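Local coordinates for protein serine protease pet (Escherichia coli, PDB 4OM9) that acts as a serine protease enterotoxin of enteroaggregative strains, built as an autotransporter passenger domain, and probably cleaves the host cytoskeletal protein alpha-fodrin, at residues Ser158-Ser163 against Thr545-Ala550; Gly421-Glu426 against Lys627-Ala632; Gly429-Asn434 against Gln438-Ile443. All coordinates share one frame; numbering follows the deposited sequence.

Contact 1 (Ser158-Ser163 against Thr545-Ala550); sequences SGIKTS and TRIKNA
The carbonyl oxygen Arg546 O is where the two segments come closest: the methyl carbon Ile160 CD1 rests on it at 3.5 Å. That oxygen already has a partner of its own, since Ala550 N donates to Arg546 O at 2.8 Å in a normal helical bond, so the methyl makes a van der Waals contact with an oxygen whose helical bond is in place. Ile160 is the only residue of 158-163 that makes real contact, and it works with its end. Its second torsion is fully extended (chi2 -178°), which pushes CD1 out to the helix surface, into the dip between one turn and the next. On one flank Ile160 CD1 meets Ala550 CB at 3.9 Å. Towards the preceding turn, Ile160 CD1 lies equally far from Arg546 CB, while the branch methyl Ile160 CG2 also reaches Arg546 CB at 4.2 Å. The third neighbour, Ile547, lends more backbone than side chain, with Ile160 CD1 at 3.8 Å from Ile547 N.

Arg546 takes part through the root of its side chain. The rest runs out extended to NE, which bonds back to Val541 O, while the aliphatic base meets the isoleucine.

Ser158 and Gly159, both with positive phi, form a tight type I'-like turn joining strand 156-157 to its antiparallel partner 160-161, and the hairpin thereby presents Ile160. The hairpin belongs to the trypsin-like peptidase region near the start of the chain; helix 543-550, followed directly by helix 552-558, belongs to an insertion between beta-helix strands 514-520 and 576-583. Ile547 completes the junction, packing on Phe157 of strand 156-157 and on Phe526.

Contact 2 (Gly421-Glu426 against Lys627-Ala632); sequences GIFFTE and KNITGA
Ile629 does nearly all the touching here, pressing its side chain against the Phe423 and Thr425 side chains and the carbonyl oxygen of Phe424. Ile629 CG1 lies 3.5 Å from Phe424 O, a van der Waals contact. Beyond that, Ile629 CD1 reaches Phe423 CB at 4.0 Å and stands at the edge of the phenylalanine ring, near its plane, and not over a face. The folded torsions of the isoleucine (chi1 and chi2 both -53°) curl CD1 round to this position. At the other end Thr425 crosses Ile629 at about a right angle. Thr425 CG2 and Ile629 CB are modelled only 3.4 Å apart, and the threonine is nearly eclipsed about its first torsion (chi1 12°), so the exact setting of that methyl is doubtful.

Phe424 turns the opposite way, its CB directed off from Ile629 and its ring into the interior of the beta-helix. Strand 422-424 is one rung of a parallel face of that solenoid, bonded through its backbone to strand 397-399 on one side and 444-445 on the other. Ile629, by contrast, comes from a short antiparallel hairpin, 629-630 with 635-636, that rises from a later coil and folds back on the outer surface of this face.

Packing and hydrogen bonds outside the two segments place the hairpin. Ile629 also packs on Phe636 of the partner strand. Asn628 is buried, and its ND2 donates to both Arg637 O and Asp622 OD2, fixing the root of the hairpin. At the far end Ala632 O accepts from Lys380 NZ of strand 379-381, two rungs back along the same parallel face. Thr425 OG1 has a weak bond to Val399 O.

Contact 3 (Gly429-Asn434 against Gln438-Ile443); sequences GKLDLN and QTFKKI
Strand 429-432 and strand 438-440 lie on different walls of one coil, not paired with each other, and the closest CA atoms of the two segments, Leu433 CA and Gln438 CA, are 7.2 Å apart. Leu431 and Phe440 reach for each other head-on from the two walls, and Leu431 CD2 stops at 3.8 Å from Phe440 CZ, in the plane of the ring at its edge. One face of that ring is covered by Ile443, whose CG1 lies 3.8 Å above the plane, over the ring's margin, not its centre.

This is the filling of a right-handed beta-helix: walls of parallel strands whose inward apolar side chains stack from coil to coil. Leu433 touches Leu408 of the preceding coil and Ile452 of the next.

Nearer the corner, Leu433 CD2 meets Gln438 CB at 3.9 Å. The glutamine bends at chi2 (71°), which carries its amide away from the leucine, and Gln438 NE2 donates to Thr439 O at 3.0 Å, from above the carbonyl plane. At the end of the first strand Asp432 forms an Asx turn, OD1 accepting from Asn434 N at 2.9 Å; Asp432 OD2 is bonded to Gln407 NE2 and Ser455 OG of the adjacent coils.

Contacts 2 and 3 adjoin on the beta-helix, their centres 14 Å apart: strands 422-424, 429-432 and 438-440 follow one another round the solenoid, and Ile422 and Phe424 of contact 2 pack on Phe440, Ile443 and Leu431 of contact 3. Contact 1 stands off to one side, centred 31 Å from contact 2 and 43 Å from contact 3, and touches neither. Along the chain the order is 158-163, 421-426, both segments of contact 3, then 545-550 and 627-632, so the segments of contacts 1 and 2 alternate along the chain. Contact 3 packs the interior of one coil, contact 2 folds a later hairpin onto its outside, and contact 1 joins the peptidase region to a helical insertion.

Contact 1 (Ser158-Ser163 against Thr545-Ala550)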
loop_
_atom_site.group_PDB
_atom_site.type_symbol
_atom_site.label_atom_id
_atom_site.label_comp_id
_atom_site.label_asym_id
_atom_site.label_seq_id
_atom_site.Cartn_x
_atom_site.Cartn_y
_atom_site.Cartn_z
ATOM N N SER A 158 8.959 -0.268 -34.047
ATOM C CA SER A 158 8.269 -0.257 -35.349
ATOM C C SER A 158 8.747 0.854 -36.265
ATOM O O SER A 158 7.980 1.759 -36.606
ATOM C CB SER A 158 6.752 -0.122 -35.169
ATOM O OG SER A 158 6.187 -1.327 -34.688
ATOM N N GLY A 159 10.021 0.822 -36.620
ATOM C CA GLY A 159 10.530 1.784 -37.575
ATOM C C GLY A 159 10.838 3.150 -37.002
ATOM O O GLY A 159 11.201 4.061 -37.736
ATOM N N ILE A 160 10.680 3.308 -35.695
ATOM C CA ILE A 160 11.224 4.486 -35.025
ATOM C C ILE A 160 12.627 4.130 -34.542
ATOM O O ILE A 160 12.800 3.250 -33.697
ATOM C CB ILE A 160 10.364 4.953 -33.849
ATOM C CG1 ILE A 160 9.012 5.482 -34.341
ATOM C CG2 ILE A 160 11.094 6.027 -33.063
ATOM C CD1 ILE A 160 8.127 6.001 -33.218
ATOM N N LYS A 161 13.625 4.791 -35.118
ATOM C CA LYS A 161 15.014 4.513 -34.791
ATOM C C LYS A 161 15.512 5.473 -33.726
ATOM O O LYS A 161 15.639 6.675 -33.962
ATOM C CB LYS A 161 15.888 4.604 -36.039
ATOM C CG LYS A 161 15.234 4.012 -37.279
ATOM C CD LYS A 161 16.116 4.110 -38.519
ATOM C CE LYS A 161 17.060 2.925 -38.621
ATOM N NZ LYS A 161 17.744 2.853 -39.950
ATOM N N THR A 162 15.786 4.925 -32.549
ATOM C CA THR A 162 16.348 5.687 -31.440
ATOM C C THR A 162 17.838 5.923 -31.630
ATOM O O THR A 162 18.395 6.885 -31.102
ATOM C CB THR A 162 16.149 4.959 -30.114
ATOM O OG1 THR A 162 17.130 3.924 -30.003
ATOM C CG2 THR A 162 14.766 4.342 -30.066
ATOM N N SER A 163 18.465 5.025 -32.386
ATOM C CA SER A 163 19.910 4.996 -32.571
ATOM C C SER A 163 20.619 4.856 -31.234
ATOM O O SER A 163 21.767 5.275 -31.079
ATOM C CB SER A 163 20.393 6.245 -33.309
ATOM O OG SER A 163 20.205 6.103 -34.709
ATOM N N THR A 545 9.834 11.828 -28.377
ATOM C CA THR A 545 8.626 12.493 -28.863
ATOM C C THR A 545 7.911 11.622 -29.909
ATOM O O THR A 545 6.678 11.552 -29.944
ATOM C CB THR A 545 8.963 13.883 -29.484
ATOM O OG1 THR A 545 9.540 14.741 -28.489
ATOM C CG2 THR A 545 7.723 14.555 -30.074
ATOM N N ARG A 546 8.687 10.954 -30.757
ATOM C CA ARG A 546 8.104 10.180 -31.859
ATOM C C ARG A 546 7.311 8.986 -31.332
ATOM O O ARG A 546 6.227 8.665 -31.849
ATOM C CB ARG A 546 9.185 9.708 -32.829
ATOM C CG ARG A 546 9.819 10.816 -33.639
ATOM C CD ARG A 546 10.532 10.263 -34.883
ATOM N NE ARG A 546 11.518 11.220 -35.371
ATOM C CZ ARG A 546 12.129 11.158 -36.546
ATOM N NH1 ARG A 546 11.852 10.183 -37.405
ATOM N NH2 ARG A 546 13.010 12.093 -36.865
ATOM N N ILE A 547 7.832 8.343 -30.293
ATOM C CA ILE A 547 7.095 7.254 -29.672
ATOM C C ILE A 547 5.754 7.757 -29.116
ATOM O O ILE A 547 4.718 7.105 -29.271
ATOM C CB ILE A 547 7.891 6.602 -28.552
ATOM C CG1 ILE A 547 9.138 5.912 -29.115
ATOM C CG2 ILE A 547 7.016 5.621 -27.787
ATOM C CD1 ILE A 547 10.181 5.540 -28.027
ATOM N N LYS A 548 5.778 8.921 -28.474
ATOM C CA LYS A 548 4.559 9.504 -27.925
ATOM C C LYS A 548 3.549 9.865 -29.028
ATOM O O LYS A 548 2.361 9.599 -28.882
ATOM C CB LYS A 548 4.898 10.733 -27.069
ATOM C CG LYS A 548 3.733 11.669 -26.792
ATOM C CD LYS A 548 4.165 12.801 -25.869
ATOM C CE LYS A 548 3.135 13.927 -25.843
ATOM N NZ LYS A 548 3.506 15.044 -24.923
ATOM N N ASN A 549 4.016 10.464 -30.121
ATOM C CA ASN A 549 3.134 10.744 -31.258
ATOM C C ASN A 549 2.599 9.478 -31.915
ATOM O O ASN A 549 1.444 9.426 -32.343
ATOM C CB ASN A 549 3.850 11.577 -32.321
ATOM C CG ASN A 549 4.163 12.981 -31.851
ATOM O OD1 ASN A 549 3.500 13.526 -30.955
ATOM N ND2 ASN A 549 5.180 13.587 -32.465
ATOM N N ALA A 550 3.438 8.455 -32.011
ATOM C CA ALA A 550 3.036 7.276 -32.757
ATOM C C ALA A 550 1.959 6.500 -32.007
ATOM O O ALA A 550 1.184 5.769 -32.613
ATOM C CB ALA A 550 4.229 6.400 -33.042
#

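Contact 2 (Gly421-Glu426 against Lys627-Ala632)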
loop_
_atom_site.group_PDB
_atom_site.type_symbol
_atom_site.label_atom_id
_atom_site.label_comp_id
_atom_site.label_asym_id
_atom_site.label_seq_id
_atom_site.Cartn_x
_atom_site.Cartn_y
_atom_site.Cartn_z
ATOM N N GLY A 421 23.835 8.843 6.366
ATOM C CA GLY A 421 24.821 8.082 5.628
ATOM C C GLY A 421 24.441 6.662 5.247
ATOM O O GLY A 421 25.313 5.802 5.181
ATOM N N ILE A 422 23.157 6.412 4.993
ATOM C CA ILE A 422 22.751 5.114 4.481
ATOM C C ILE A 422 21.747 5.270 3.324
ATOM O O ILE A 422 20.906 6.185 3.278
ATOM C CB ILE A 422 22.200 4.215 5.624
ATOM C CG1 ILE A 422 21.879 2.806 5.101
ATOM C CG2 ILE A 422 21.020 4.872 6.350
ATOM C CD1 ILE A 422 21.784 1.741 6.175
ATOM N N PHE A 423 21.896 4.394 2.345
ATOM C CA PHE A 423 21.244 4.547 1.058
ATOM C C PHE A 423 20.837 3.163 0.622
ATOM O O PHE A 423 21.611 2.218 0.761
ATOM C CB PHE A 423 22.173 5.215 0.032
ATOM C CG PHE A 423 22.721 6.543 0.492
ATOM C CD1 PHE A 423 23.830 6.602 1.338
ATOM C CD2 PHE A 423 22.114 7.733 0.102
ATOM C CE1 PHE A 423 24.314 7.826 1.795
ATOM C CE2 PHE A 423 22.594 8.960 0.552
ATOM C CZ PHE A 423 23.693 9.005 1.394
ATOM N N PHE A 424 19.607 3.050 0.127
ATOM C CA PHE A 424 19.038 1.778 -0.251
ATOM C C PHE A 424 18.632 1.857 -1.705
ATOM O O PHE A 424 17.691 2.579 -2.003
ATOM C CB PHE A 424 17.803 1.444 0.584
ATOM C CG PHE A 424 17.960 1.655 2.078
ATOM C CD1 PHE A 424 17.876 2.920 2.632
ATOM C CD2 PHE A 424 18.105 0.571 2.929
ATOM C CE1 PHE A 424 18.011 3.104 4.006
ATOM C CE2 PHE A 424 18.217 0.747 4.311
ATOM C CZ PHE A 424 18.186 2.010 4.849
ATOM N N THR A 425 19.337 1.159 -2.613
ATOM C CA THR A 425 18.879 1.102 -4.000
ATOM C C THR A 425 17.792 0.083 -4.179
ATOM O O THR A 425 17.196 -0.385 -3.220
ATOM C CB THR A 425 19.945 0.686 -5.025
ATOM O OG1 THR A 425 21.105 0.178 -4.371
ATOM C CG2 THR A 425 20.282 1.797 -5.988
ATOM N N GLU A 426 17.631 -0.293 -5.446
ATOM C CA GLU A 426 16.627 -1.225 -5.923
ATOM C C GLU A 426 16.578 -2.451 -5.027
ATOM O O GLU A 426 17.617 -3.063 -4.752
ATOM C CB GLU A 426 16.933 -1.617 -7.384
ATOM C CG GLU A 426 15.770 -2.264 -8.152
ATOM C CD GLU A 426 16.148 -2.642 -9.595
ATOM O OE1 GLU A 426 15.582 -2.046 -10.533
ATOM O OE2 GLU A 426 17.012 -3.534 -9.787
ATOM N N LYS A 627 14.371 4.819 -8.796
ATOM C CA LYS A 627 15.739 5.129 -9.231
ATOM C C LYS A 627 16.301 6.351 -8.486
ATOM O O LYS A 627 16.846 7.280 -9.093
ATOM C CB LYS A 627 15.778 5.342 -10.757
ATOM C CG LYS A 627 14.770 6.328 -11.302
ATOM C CD LYS A 627 14.389 5.981 -12.739
ATOM C CE LYS A 627 15.105 6.863 -13.750
ATOM N NZ LYS A 627 14.777 6.447 -15.160
ATOM N N ASN A 628 16.148 6.347 -7.162
ATOM C CA ASN A 628 16.534 7.482 -6.331
ATOM C C ASN A 628 18.029 7.530 -5.975
ATOM O O ASN A 628 18.548 8.581 -5.600
ATOM C CB ASN A 628 15.722 7.473 -5.033
ATOM C CG ASN A 628 14.230 7.660 -5.267
ATOM O OD1 ASN A 628 13.457 6.713 -5.156
ATOM N ND2 ASN A 628 13.820 8.890 -5.571
ATOM N N ILE A 629 18.718 6.397 -6.073
ATOM C CA ILE A 629 20.126 6.378 -5.744
ATOM C C ILE A 629 21.007 6.658 -6.963
ATOM O O ILE A 629 20.822 6.046 -8.038
ATOM C CB ILE A 629 20.542 5.035 -5.128
ATOM C CG1 ILE A 629 19.638 4.672 -3.939
ATOM C CG2 ILE A 629 22.018 5.064 -4.727
ATOM C CD1 ILE A 629 19.529 5.754 -2.860
ATOM N N THR A 630 21.969 7.570 -6.789
ATOM C CA THR A 630 22.835 8.005 -7.887
ATOM C C THR A 630 24.317 7.898 -7.573
ATOM O O THR A 630 24.709 7.336 -6.548
ATOM C CB THR A 630 22.535 9.437 -8.280
ATOM O OG1 THR A 630 22.581 10.262 -7.117
ATOM C CG2 THR A 630 21.135 9.526 -8.875
ATOM N N GLY A 631 25.144 8.407 -8.484
ATOM C CA GLY A 631 26.590 8.358 -8.324
ATOM C C GLY A 631 27.172 6.986 -8.035
ATOM O O GLY A 631 26.907 6.013 -8.732
ATOM N N ALA A 632 27.974 6.916 -6.989
ATOM C CA ALA A 632 28.558 5.678 -6.518
ATOM C C ALA A 632 27.620 4.955 -5.576
ATOM O O ALA A 632 27.989 3.941 -4.995
ATOM C CB ALA A 632 29.864 5.965 -5.817
#

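Contact 3 (Gly429-Asn434 against Gln438-Ile443)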
loop_
_atom_site.group_PDB
_atom_site.type_symbol
_atom_site.label_atom_id
_atom_site.label_comp_id
_atom_site.label_asym_id
_atom_site.label_seq_id
_atom_site.Cartn_x
_atom_site.Cartn_y
_atom_site.Cartn_z
ATOM N N GLY A 429 16.840 -3.370 1.485
ATOM C CA GLY A 429 17.238 -4.264 2.557
ATOM C C GLY A 429 16.653 -3.764 3.872
ATOM O O GLY A 429 15.729 -2.944 3.861
ATOM N N LYS A 430 17.170 -4.265 4.991
ATOM C CA LYS A 430 16.617 -3.966 6.307
ATOM C C LYS A 430 17.575 -3.174 7.171
ATOM O O LYS A 430 18.763 -3.511 7.256
ATOM C CB LYS A 430 16.238 -5.250 7.047
ATOM C CG LYS A 430 14.818 -5.734 6.808
ATOM C CD LYS A 430 14.254 -6.402 8.068
ATOM C CE LYS A 430 12.726 -6.608 7.950
ATOM N NZ LYS A 430 12.029 -6.841 9.263
ATOM N N LEU A 431 17.056 -2.120 7.800
ATOM C CA LEU A 431 17.759 -1.416 8.873
ATOM C C LEU A 431 17.101 -1.750 10.206
ATOM O O LEU A 431 15.954 -1.375 10.446
ATOM C CB LEU A 431 17.763 0.104 8.657
ATOM C CG LEU A 431 18.358 0.871 9.860
ATOM C CD1 LEU A 431 19.804 0.422 10.147
ATOM C CD2 LEU A 431 18.319 2.376 9.652
ATOM N N ASP A 432 17.832 -2.466 11.059
ATOM C CA ASP A 432 17.357 -2.845 12.394
ATOM C C ASP A 432 17.963 -1.907 13.437
ATOM O O ASP A 432 19.171 -1.981 13.739
ATOM C CB ASP A 432 17.705 -4.307 12.690
ATOM C CG ASP A 432 17.215 -4.776 14.052
ATOM O OD1 ASP A 432 16.487 -4.035 14.746
ATOM O OD2 ASP A 432 17.553 -5.913 14.438
ATOM N N LEU A 433 17.128 -1.015 13.973
ATOM C CA LEU A 433 17.580 -0.011 14.937
ATOM C C LEU A 433 17.973 -0.689 16.226
ATOM O O LEU A 433 18.687 -0.111 17.037
ATOM C CB LEU A 433 16.493 1.046 15.211
ATOM C CG LEU A 433 15.964 1.814 14.001
ATOM C CD1 LEU A 433 14.985 2.873 14.419
ATOM C CD2 LEU A 433 17.075 2.442 13.220
ATOM N N ASN A 434 17.488 -1.910 16.417
ATOM C CA ASN A 434 17.960 -2.772 17.496
ATOM C C ASN A 434 17.974 -2.078 18.869
ATOM O O ASN A 434 18.972 -2.115 19.594
ATOM C CB ASN A 434 19.352 -3.291 17.141
ATOM C CG ASN A 434 19.863 -4.306 18.133
ATOM O OD1 ASN A 434 19.066 -5.029 18.754
ATOM N ND2 ASN A 434 21.195 -4.351 18.324
ATOM N N GLN A 438 17.039 6.534 16.166
ATOM C CA GLN A 438 17.748 7.142 15.048
ATOM C C GLN A 438 16.927 8.238 14.390
ATOM O O GLN A 438 15.718 8.127 14.234
ATOM C CB GLN A 438 18.133 6.101 13.993
ATOM C CG GLN A 438 18.838 6.720 12.767
ATOM C CD GLN A 438 20.267 7.208 13.068
ATOM O OE1 GLN A 438 21.038 6.512 13.743
ATOM N NE2 GLN A 438 20.623 8.401 12.561
ATOM N N THR A 439 17.619 9.300 14.009
ATOM C CA THR A 439 17.005 10.460 13.393
ATOM C C THR A 439 17.479 10.618 11.968
ATOM O O THR A 439 18.671 10.524 11.696
ATOM C CB THR A 439 17.352 11.742 14.155
ATOM O OG1 THR A 439 16.922 11.623 15.519
ATOM C CG2 THR A 439 16.711 12.952 13.482
ATOM N N PHE A 440 16.540 10.853 11.066
ATOM C CA PHE A 440 16.860 11.249 9.713
ATOM C C PHE A 440 16.161 12.566 9.395
ATOM O O PHE A 440 14.984 12.759 9.723
ATOM C CB PHE A 440 16.407 10.202 8.678
ATOM C CG PHE A 440 16.880 8.794 8.935
ATOM C CD1 PHE A 440 16.259 7.997 9.881
ATOM C CD2 PHE A 440 17.882 8.228 8.138
ATOM C CE1 PHE A 440 16.659 6.689 10.082
ATOM C CE2 PHE A 440 18.285 6.922 8.321
ATOM C CZ PHE A 440 17.675 6.151 9.301
ATOM N N LYS A 441 16.871 13.472 8.753
ATOM C CA LYS A 441 16.218 14.528 8.029
ATOM C C LYS A 441 15.376 13.870 6.911
ATOM O O LYS A 441 14.228 14.245 6.678
ATOM C CB LYS A 441 17.257 15.478 7.455
ATOM C CG LYS A 441 16.735 16.798 6.959
ATOM C CD LYS A 441 17.105 17.935 7.913
ATOM C CE LYS A 441 17.038 19.273 7.177
ATOM N NZ LYS A 441 15.832 19.364 6.273
ATOM N N LYS A 442 15.971 12.870 6.247
ATOM C CA LYS A 442 15.351 12.115 5.149
ATOM C C LYS A 442 15.930 10.694 5.071
ATOM O O LYS A 442 17.145 10.516 5.174
ATOM C CB LYS A 442 15.561 12.821 3.803
ATOM C CG LYS A 442 14.604 13.964 3.529
ATOM C CD LYS A 442 14.800 14.569 2.144
ATOM C CE LYS A 442 16.048 15.444 2.069
ATOM N NZ LYS A 442 15.962 16.414 0.938
ATOM N N ILE A 443 15.074 9.684 4.906
ATOM C CA ILE A 443 15.581 8.348 4.606
ATOM C C ILE A 443 15.773 8.197 3.104
ATOM O O ILE A 443 14.830 8.413 2.340
ATOM C CB ILE A 443 14.649 7.231 5.059
ATOM C CG1 ILE A 443 14.331 7.350 6.533
ATOM C CG2 ILE A 443 15.282 5.880 4.751
ATOM C CD1 ILE A 443 12.875 6.909 6.867
#